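Local structure of glucokinase (Leishmania braziliensis MHOM/BR/75/M2904, 6EDI) at residues Q125-F130 with G135-V140; K75-K78 with R82-L85; E86-V91 with E145-G150; R151-N156 with L405-Q410. The protein probably catalyses the ATP-dependent phosphorylation of D-glucose to glucose 6-phosphate. All blocks are in the same frame, centred on the assembly; numbering follows the deposited sequence.

All four interactions belong to the part of the fold built on the mixed sheet that ends in strand 152-156. Along the chain, interaction 2 comes first, at the start of helix 84-98. The next turns of that helix then serve interaction 3, whose centre lies about 14 Å from that of interaction 2 and whose partner is the loop before strand 152-156. Interaction 1, a small hairpin, falls between the two halves of interaction 3. Interaction 4 brings helix 399-409, near the C-terminus, against strand 152-156. Its centre is about 16 Å from that of interaction 1, and Leu154 links the two. Interactions 1 and 2 are local, whereas 53 residues separate the halves of interaction 3 and 248 those of interaction 4.

Interaction 1: Q125-F130 with G135-V140; sequences QLAGPF and GIARLV
Ala127 and Ala137 face each other as an antiparallel hydrogen-bonded pair and use both of their amides across the gap. Ala127 N gives a bond of 2.8 Å to Ala137 O, and Ala137 N returns one of 3.2 Å to Ala127 O, arriving in the carbonyl plane on a lone pair. Ala137 O also receives a CA-H...O contact from Leu126, whose CA lies 3.2 Å away.

At one end, Gln125 O has two donors: Leu139 N at 2.9 Å, lying 39° out of the carbonyl plane, and a water that passes the link on to Val140 N. At the other end a second water bridges the two chain segments beyond the strands, accepting from Phe130 N and donating to Gly135 O at 2.7 Å.

Apolar contacts flank these bonds. Ile136 divides its branches: with CG2 anti to the backbone N, that methyl lies against Leu126 CD2 at 3.7 Å, while CD1 reaches over the Gly128-Pro129 peptide and runs alongside the proline ring. Ala127 CB and Ala137 CB meet at 3.6 Å on the other face.

Gln125 and Leu126 together oppose Thr122 in a classic beta bulge; strand 126-127 is the middle strand of a three-stranded antiparallel sheet. The alanine face of this hairpin rests on Leu154 of strand 152-156, with Val117 of strand 110-117 also packed against Ala127 and Phe130.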
# COMPACT_ATOMS: atom_id res chain seq x y z
N GLN A 125 -12.13 11.53 6.04
CA GLN A 125 -13.11 12.21 6.88
C GLN A 125 -12.83 13.71 7.01
O GLN A 125 -13.69 14.50 7.41
CB GLN A 125 -13.10 11.58 8.27
CG GLN A 125 -13.67 10.17 8.34
CD GLN A 125 -13.50 9.55 9.70
OE1 GLN A 125 -12.62 9.95 10.47
NE2 GLN A 125 -14.33 8.58 10.02
N LEU A 126 -11.61 14.08 6.68
CA LEU A 126 -11.14 15.42 6.90
C LEU A 126 -10.09 15.69 5.84
O LEU A 126 -9.18 14.89 5.65
CB LEU A 126 -10.55 15.50 8.31
CG LEU A 126 -10.06 16.77 8.99
CD1 LEU A 126 -10.11 16.56 10.50
CD2 LEU A 126 -8.64 17.11 8.55
N ALA A 127 -10.23 16.80 5.12
CA ALA A 127 -9.22 17.15 4.12
C ALA A 127 -8.46 18.36 4.62
O ALA A 127 -9.03 19.45 4.75
CB ALA A 127 -9.85 17.41 2.76
N GLY A 128 -7.17 18.15 4.91
CA GLY A 128 -6.37 19.06 5.71
C GLY A 128 -6.05 20.34 4.99
O GLY A 128 -6.65 20.60 3.95
N PRO A 129 -5.12 21.15 5.55
CA PRO A 129 -4.86 22.45 4.92
C PRO A 129 -4.46 22.27 3.47
O PRO A 129 -3.79 21.30 3.11
CB PRO A 129 -3.68 23.00 5.72
CG PRO A 129 -3.83 22.39 7.05
CD PRO A 129 -4.31 20.97 6.77
N PHE A 130 -4.95 23.18 2.65
CA PHE A 130 -4.59 23.25 1.26
C PHE A 130 -3.67 24.46 1.14
O PHE A 130 -3.74 25.38 1.95
CB PHE A 130 -5.85 23.45 0.42
CG PHE A 130 -6.90 22.40 0.64
CD1 PHE A 130 -7.82 22.53 1.67
CD2 PHE A 130 -6.97 21.29 -0.19
CE1 PHE A 130 -8.80 21.57 1.88
CE2 PHE A 130 -7.95 20.32 0.01
CZ PHE A 130 -8.86 20.46 1.05
N GLY A 135 -9.34 26.88 5.03
CA GLY A 135 -10.29 26.03 5.72
C GLY A 135 -9.98 24.55 5.69
O GLY A 135 -9.07 24.09 4.99
N ILE A 136 -10.77 23.80 6.45
CA ILE A 136 -10.68 22.35 6.47
C ILE A 136 -12.00 21.76 5.98
O ILE A 136 -13.08 22.23 6.35
CB ILE A 136 -10.37 21.85 7.89
CG1 ILE A 136 -9.09 22.52 8.42
CG2 ILE A 136 -10.28 20.32 7.93
CD1 ILE A 136 -7.87 22.29 7.56
N ALA A 137 -11.91 20.77 5.10
CA ALA A 137 -13.09 20.02 4.68
C ALA A 137 -13.35 18.97 5.74
O ALA A 137 -12.48 18.15 6.02
CB ALA A 137 -12.85 19.36 3.34
N ARG A 138 -14.54 19.00 6.33
CA ARG A 138 -14.93 17.96 7.28
C ARG A 138 -16.16 17.25 6.74
O ARG A 138 -17.22 17.87 6.59
CB ARG A 138 -15.18 18.55 8.67
CG ARG A 138 -13.96 19.25 9.22
CD ARG A 138 -14.14 19.76 10.66
NE ARG A 138 -12.94 20.47 11.10
CZ ARG A 138 -12.61 21.69 10.66
NH1 ARG A 138 -13.37 22.30 9.77
NH2 ARG A 138 -11.50 22.28 11.10
N LEU A 139 -16.02 15.96 6.45
CA LEU A 139 -17.10 15.17 5.87
C LEU A 139 -18.38 15.22 6.71
O LEU A 139 -19.49 15.29 6.17
CB LEU A 139 -16.64 13.71 5.69
CG LEU A 139 -17.69 12.76 5.14
CD1 LEU A 139 -17.97 13.09 3.69
CD2 LEU A 139 -17.26 11.30 5.30
N VAL A 140 -18.21 15.20 8.02
CA VAL A 140 -19.34 15.22 8.95
C VAL A 140 -20.23 16.47 8.81
O VAL A 140 -21.42 16.43 9.12
CB VAL A 140 -18.85 15.06 10.41
CG1 VAL A 140 -18.12 16.31 10.86
CG2 VAL A 140 -20.02 14.76 11.34
O HOH W 1 -15.71 14.49 9.53
O HOH W 2 -6.74 25.09 4.14

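Interaction 2: K75-K78 with R82-L85; sequences KVTK and RQLL
Gln83 reaches Thr77 and Lys78 because its CG stands anti to the backbone N (chi1 -168°) and the chain runs on extended, carrying the amide straight out from just ahead of helix 84-98 to the preceding loop. The receiving loop begins with an inverse gamma turn centred on Val76, just beyond strand 67-75, and the contact therefore belongs to a strand-to-helix connection. It illustrates how one side chain can fasten a short turn through its backbone.

The amide works at both ends. Its oxygen accepts from Lys78 N at 3.2 Å, the donor tilted 22° from the carbonyl plane, and Thr77 N is 3.0 Å from Gln83 OE1. Val76 borders it as well, with CG1 at 3.6 Å from Gln83 OE1 as the valine and glutamine run by one another, pointing opposite ways. With its two ends engaged by neighbouring residues, the amide has its rotation defined.

Towards solvent, Lys78 and Arg82 bring like charges together, Lys78 NZ and Arg82 NH2 being 4.2 Å apart. Asp80, in the intervening loop, forms salt bridges with both and probably offsets much of their repulsion. Arg82 also packs on Lys134. Within the segment 82-85, Leu85 N donates to Arg82 O.

The nitrogen end of the glutamine completes the grip: Thr77 OG1 lies in the amide plane and accepts from Gln83 NE2 at 3.1 Å, with a nearly straight N-H...O angle of 164°.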
# COMPACT_ATOMS: atom_id res chain seq x y z
N LYS A 75 -18.33 28.06 -8.37
CA LYS A 75 -17.08 28.79 -8.29
C LYS A 75 -16.74 29.07 -6.85
O LYS A 75 -17.54 29.65 -6.11
CB LYS A 75 -17.14 30.09 -9.10
CG LYS A 75 -17.03 29.89 -10.61
CD LYS A 75 -18.36 29.42 -11.22
CE LYS A 75 -18.15 28.64 -12.52
NZ LYS A 75 -19.44 28.34 -13.22
N VAL A 76 -15.54 28.66 -6.44
CA VAL A 76 -15.03 28.95 -5.10
C VAL A 76 -14.57 30.41 -5.05
O VAL A 76 -13.40 30.73 -5.29
CB VAL A 76 -13.86 28.01 -4.72
CG1 VAL A 76 -13.63 28.04 -3.22
CG2 VAL A 76 -14.15 26.59 -5.20
N THR A 77 -15.51 31.29 -4.74
CA THR A 77 -15.27 32.72 -4.83
C THR A 77 -14.54 33.27 -3.62
O THR A 77 -13.98 34.36 -3.68
CB THR A 77 -16.60 33.48 -5.00
OG1 THR A 77 -17.42 33.26 -3.84
CG2 THR A 77 -17.33 32.98 -6.23
N LYS A 78 -14.54 32.51 -2.53
CA LYS A 78 -13.90 32.93 -1.28
C LYS A 78 -12.55 32.23 -1.09
O LYS A 78 -11.90 32.39 -0.07
CB LYS A 78 -14.81 32.63 -0.08
CG LYS A 78 -14.40 33.33 1.23
CD LYS A 78 -14.89 32.55 2.46
CE LYS A 78 -14.17 32.99 3.72
NZ LYS A 78 -14.79 32.40 4.94
N ARG A 82 -14.65 25.43 2.69
CA ARG A 82 -15.91 25.33 3.43
C ARG A 82 -17.07 25.84 2.59
O ARG A 82 -18.23 25.61 2.91
CB ARG A 82 -15.81 26.10 4.75
CG ARG A 82 -14.79 25.50 5.73
CD ARG A 82 -14.38 26.47 6.82
NE ARG A 82 -13.59 27.58 6.30
CZ ARG A 82 -12.99 28.49 7.06
NH1 ARG A 82 -13.09 28.42 8.38
NH2 ARG A 82 -12.29 29.47 6.51
N GLN A 83 -16.75 26.53 1.49
CA GLN A 83 -17.78 26.97 0.55
C GLN A 83 -18.49 25.79 -0.13
O GLN A 83 -19.56 25.95 -0.70
CB GLN A 83 -17.20 27.93 -0.50
CG GLN A 83 -18.25 28.66 -1.33
CD GLN A 83 -17.69 29.83 -2.14
OE1 GLN A 83 -16.47 30.00 -2.25
NE2 GLN A 83 -18.58 30.64 -2.70
N LEU A 84 -17.93 24.58 -0.03
CA LEU A 84 -18.62 23.40 -0.54
C LEU A 84 -20.00 23.29 0.12
O LEU A 84 -20.96 22.88 -0.52
CB LEU A 84 -17.81 22.11 -0.31
CG LEU A 84 -16.46 22.01 -1.02
CD1 LEU A 84 -15.89 20.62 -0.91
CD2 LEU A 84 -16.61 22.36 -2.48
N LEU A 85 -20.10 23.68 1.39
CA LEU A 85 -21.36 23.58 2.14
C LEU A 85 -22.46 24.41 1.49
O LEU A 85 -23.60 23.96 1.36
CB LEU A 85 -21.18 24.00 3.60
CG LEU A 85 -20.71 22.91 4.57
CD1 LEU A 85 -19.31 22.46 4.24
CD2 LEU A 85 -20.78 23.37 6.02

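Interaction 3: E86-V91 with E145-G150; sequences EFFDEV and ELFPKG
Phe88 loses the most surface here, and it meets Phe147 in a T-shaped (edge-to-face) pair. The edge of the Phe147 ring is directed at the face of Phe88: CE1 of Phe147 stands over the centre of the Phe88 ring, 3.5 Å above its plane, and Phe147 CZ lies 3.5 Å from Phe88 CZ. The centroids are 4.8 Å apart and the planes make an angle of 55°, well short of perpendicular, so the edge leans over the face as it approaches.

Leu146, the next most covered residue, sits beside the helix backbone. Its CG is anti to the carbonyl carbon (chi1 -62°), and the CD1 branch approaches Phe88 O at 3.7 Å and Phe88 CB at 4.0 Å. The same methyl has a looser contact with Val91 CG1, one turn further along, at 4.4 Å. Leu146 thus fills the angle between the shaft of Phe88 and the helix surface, while Phe147 covers one face of the ring.

The aromatic cluster extends beyond this pair. Tyr142 meets both phenylalanine rings, edge-to-face in the case of Phe88, and Val115 of strand 110-117 touches both as well.

Val54 of strand 51-58 supports Phe88 and Val91. The arrangement is that of an alpha/beta hydrophobic core, in which helix 84-98 packs over the mixed sheet and the loop leading to strand 152-156 closes one flank.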
# COMPACT_ATOMS: atom_id res chain seq x y z
N GLU A 86 -22.11 25.62 1.07
CA GLU A 86 -23.05 26.46 0.35
C GLU A 86 -23.52 25.74 -0.89
O GLU A 86 -24.72 25.69 -1.17
CB GLU A 86 -22.39 27.78 -0.04
CG GLU A 86 -21.70 28.47 1.11
CD GLU A 86 -21.44 29.92 0.82
OE1 GLU A 86 -21.63 30.34 -0.35
OE2 GLU A 86 -21.04 30.64 1.76
N PHE A 87 -22.57 25.16 -1.62
CA PHE A 87 -22.87 24.51 -2.89
C PHE A 87 -23.81 23.32 -2.70
O PHE A 87 -24.79 23.17 -3.43
CB PHE A 87 -21.59 24.06 -3.61
CG PHE A 87 -20.62 25.17 -3.89
CD1 PHE A 87 -21.05 26.48 -4.00
CD2 PHE A 87 -19.26 24.89 -4.02
CE1 PHE A 87 -20.15 27.51 -4.25
CE2 PHE A 87 -18.35 25.90 -4.27
CZ PHE A 87 -18.79 27.22 -4.39
N PHE A 88 -23.51 22.47 -1.72
CA PHE A 88 -24.36 21.31 -1.47
C PHE A 88 -25.77 21.75 -1.10
O PHE A 88 -26.75 21.16 -1.55
CB PHE A 88 -23.76 20.43 -0.37
CG PHE A 88 -22.41 19.88 -0.70
CD1 PHE A 88 -22.03 19.67 -2.02
CD2 PHE A 88 -21.51 19.60 0.32
CE1 PHE A 88 -20.76 19.17 -2.32
CE2 PHE A 88 -20.24 19.10 0.03
CZ PHE A 88 -19.87 18.89 -1.29
N ASP A 89 -25.87 22.82 -0.31
CA ASP A 89 -27.18 23.35 0.05
C ASP A 89 -27.92 23.94 -1.17
O ASP A 89 -29.12 23.71 -1.32
CB ASP A 89 -27.08 24.36 1.19
CG ASP A 89 -28.42 24.57 1.87
OD1 ASP A 89 -28.80 23.72 2.70
OD2 ASP A 89 -29.09 25.58 1.57
N GLU A 90 -27.22 24.67 -2.04
CA GLU A 90 -27.85 25.16 -3.27
C GLU A 90 -28.38 24.04 -4.16
O GLU A 90 -29.41 24.18 -4.81
CB GLU A 90 -26.90 26.05 -4.08
CG GLU A 90 -26.44 27.30 -3.38
CD GLU A 90 -26.32 28.49 -4.32
OE1 GLU A 90 -25.35 28.56 -5.10
OE2 GLU A 90 -27.22 29.35 -4.28
N VAL A 91 -27.66 22.91 -4.19
CA VAL A 91 -28.10 21.77 -4.99
C VAL A 91 -29.33 21.15 -4.35
O VAL A 91 -30.33 20.85 -5.02
CB VAL A 91 -27.00 20.70 -5.10
CG1 VAL A 91 -27.54 19.42 -5.75
CG2 VAL A 91 -25.82 21.23 -5.89
N GLU A 145 -28.22 14.03 3.04
CA GLU A 145 -29.00 13.62 1.89
C GLU A 145 -28.11 13.45 0.66
O GLU A 145 -28.44 12.68 -0.25
CB GLU A 145 -30.11 14.64 1.61
CG GLU A 145 -31.00 14.92 2.81
CD GLU A 145 -31.85 16.16 2.63
OE1 GLU A 145 -31.34 17.27 2.90
OE2 GLU A 145 -33.02 16.04 2.22
N LEU A 146 -26.99 14.17 0.62
CA LEU A 146 -26.04 14.00 -0.48
C LEU A 146 -24.90 13.08 -0.08
O LEU A 146 -24.27 12.45 -0.93
CB LEU A 146 -25.48 15.35 -0.96
CG LEU A 146 -26.54 16.29 -1.52
CD1 LEU A 146 -25.93 17.57 -2.07
CD2 LEU A 146 -27.37 15.59 -2.58
N PHE A 147 -24.65 12.99 1.22
CA PHE A 147 -23.56 12.17 1.72
C PHE A 147 -24.02 11.26 2.85
O PHE A 147 -23.85 11.60 4.03
CB PHE A 147 -22.37 13.04 2.16
CG PHE A 147 -21.85 13.92 1.06
CD1 PHE A 147 -22.38 15.19 0.85
CD2 PHE A 147 -20.84 13.47 0.21
CE1 PHE A 147 -21.91 16.00 -0.18
CE2 PHE A 147 -20.36 14.26 -0.82
CZ PHE A 147 -20.90 15.54 -1.01
N PRO A 148 -24.61 10.10 2.48
CA PRO A 148 -25.24 9.23 3.47
C PRO A 148 -24.25 8.74 4.51
O PRO A 148 -23.08 8.47 4.19
CB PRO A 148 -25.76 8.05 2.63
CG PRO A 148 -25.99 8.62 1.27
CD PRO A 148 -24.85 9.63 1.10
N LYS A 149 -24.73 8.66 5.75
CA LYS A 149 -23.95 8.17 6.87
C LYS A 149 -23.37 6.82 6.52
O LYS A 149 -24.07 5.96 6.00
CB LYS A 149 -24.85 8.05 8.11
CG LYS A 149 -24.21 7.27 9.26
CD LYS A 149 -25.20 7.06 10.41
CE LYS A 149 -24.64 6.08 11.45
NZ LYS A 149 -25.58 5.88 12.61
N GLY A 150 -22.07 6.64 6.76
CA GLY A 150 -21.43 5.35 6.55
C GLY A 150 -21.27 4.96 5.09
O GLY A 150 -20.89 3.84 4.77

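Interaction 4: R151-N156 with L405-Q410; sequences RSALLN and LGFGSQ
Phe407 points its ring from helix 399-409 into strand 152-156 and accounts for most of the surface covered here. With CG anti to the backbone N (chi1 169°), the ring projects off the helix toward the strand, and mainly its far rim does the touching. CZ lies 3.5 Å from Ala153 CB, with Phe407 CE1 only slightly further from the same methyl. The small alanine side chain lets the ring come close to the strand backbone.

Different positions on the ring rim meet different residues. On one flank, Leu155 CD2 approaches Phe407 CD1 at 4.0 Å, the two side chains crossing at a slant. On the other flank Arg151 O lies in the ring plane, at the edge, 3.8 Å from Phe407 CE2. Close to the tip, Ser152 C is 4.0 Å from Phe407 CZ. The phenylalanine therefore reaches Arg151, Ser152, Ala153 and Leu155, and the side-chain contacts between the two segments are apolar.

Near the C-terminal part of segment 405-410, Ser409 OG donates to Gly406 O at 2.8 Å and accepts from Gln410 NE2, while Gln410 OE1 takes a bond from Tyr228 N.

Ala153 and Phe407 both also pack on Val224 of the second subunit, so this core contact reaches the dimer interface. The axes of strand 152-156 and of the helix segment 405-409 pass 9.6 Å apart at 140°, and the pairing is a helix laid against what is, within this chain, the outermost strand of a mixed sheet, in the layered alpha/beta fold expected of the actin-like ATPase clan.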
# COMPACT_ATOMS: atom_id res chain seq x y z
N ARG A 151 -21.55 5.90 4.19
CA ARG A 151 -21.47 5.62 2.76
C ARG A 151 -20.80 6.78 2.04
O ARG A 151 -21.07 7.01 0.86
CB ARG A 151 -22.88 5.39 2.20
CG ARG A 151 -23.66 4.23 2.82
CD ARG A 151 -24.59 3.62 1.78
NE ARG A 151 -24.61 2.15 1.71
CZ ARG A 151 -23.55 1.34 1.80
NH1 ARG A 151 -22.32 1.79 1.98
NH2 ARG A 151 -23.74 0.03 1.70
N SER A 152 -19.93 7.50 2.74
CA SER A 152 -19.36 8.73 2.21
C SER A 152 -17.89 8.94 2.60
O SER A 152 -17.45 8.50 3.65
CB SER A 152 -20.20 9.92 2.68
OG SER A 152 -21.53 9.77 2.24
N ALA A 153 -17.14 9.63 1.75
CA ALA A 153 -15.72 9.82 2.04
C ALA A 153 -15.19 11.00 1.27
O ALA A 153 -15.68 11.31 0.18
CB ALA A 153 -14.92 8.58 1.66
N LEU A 154 -14.18 11.65 1.84
CA LEU A 154 -13.33 12.54 1.08
C LEU A 154 -12.27 11.67 0.43
O LEU A 154 -11.75 10.75 1.04
CB LEU A 154 -12.67 13.58 1.98
CG LEU A 154 -13.63 14.46 2.77
CD1 LEU A 154 -12.88 15.39 3.72
CD2 LEU A 154 -14.50 15.23 1.82
N LEU A 155 -11.97 11.96 -0.83
CA LEU A 155 -10.96 11.22 -1.55
C LEU A 155 -9.83 12.15 -2.00
O LEU A 155 -10.07 13.29 -2.44
CB LEU A 155 -11.58 10.55 -2.78
CG LEU A 155 -12.84 9.70 -2.58
CD1 LEU A 155 -13.41 9.30 -3.93
CD2 LEU A 155 -12.57 8.46 -1.72
N ASN A 156 -8.61 11.65 -1.89
CA ASN A 156 -7.48 12.27 -2.57
C ASN A 156 -7.73 12.23 -4.06
O ASN A 156 -8.42 11.34 -4.55
CB ASN A 156 -6.18 11.51 -2.26
CG ASN A 156 -5.49 12.01 -1.01
OD1 ASN A 156 -4.90 13.11 -1.00
ND2 ASN A 156 -5.55 11.22 0.06
N LEU A 405 -18.15 7.59 -8.24
CA LEU A 405 -19.02 6.43 -8.46
C LEU A 405 -18.30 5.13 -8.08
O LEU A 405 -18.89 4.24 -7.44
CB LEU A 405 -19.50 6.37 -9.92
CG LEU A 405 -20.42 5.21 -10.34
CD1 LEU A 405 -21.47 5.64 -11.35
CD2 LEU A 405 -19.62 4.04 -10.90
N GLY A 406 -17.04 5.03 -8.50
CA GLY A 406 -16.26 3.83 -8.26
C GLY A 406 -16.22 3.53 -6.77
O GLY A 406 -16.40 2.40 -6.35
N PHE A 407 -16.00 4.58 -5.98
CA PHE A 407 -16.03 4.48 -4.54
C PHE A 407 -17.34 3.87 -4.06
O PHE A 407 -17.34 2.86 -3.36
CB PHE A 407 -15.85 5.85 -3.91
CG PHE A 407 -16.13 5.87 -2.43
CD1 PHE A 407 -15.16 5.44 -1.53
CD2 PHE A 407 -17.36 6.29 -1.95
CE1 PHE A 407 -15.41 5.45 -0.16
CE2 PHE A 407 -17.62 6.31 -0.59
CZ PHE A 407 -16.64 5.89 0.31
N GLY A 408 -18.44 4.50 -4.45
CA GLY A 408 -19.76 4.04 -4.03
C GLY A 408 -20.05 2.60 -4.40
O GLY A 408 -20.68 1.88 -3.63
N SER A 409 -19.58 2.18 -5.57
CA SER A 409 -19.88 0.86 -6.10
C SER A 409 -19.20 -0.25 -5.28
O SER A 409 -19.63 -1.41 -5.30
CB SER A 409 -19.47 0.77 -7.57
OG SER A 409 -18.06 0.67 -7.71
N GLN A 410 -18.14 0.10 -4.56
CA GLN A 410 -17.39 -0.87 -3.77
C GLN A 410 -17.85 -0.93 -2.32
O GLN A 410 -17.23 -1.60 -1.50
CB GLN A 410 -15.89 -0.54 -3.81
CG GLN A 410 -15.29 -0.73 -5.18
CD GLN A 410 -15.70 -2.05 -5.81
OE1 GLN A 410 -15.35 -3.13 -5.32
NE2 GLN A 410 -16.47 -1.97 -6.89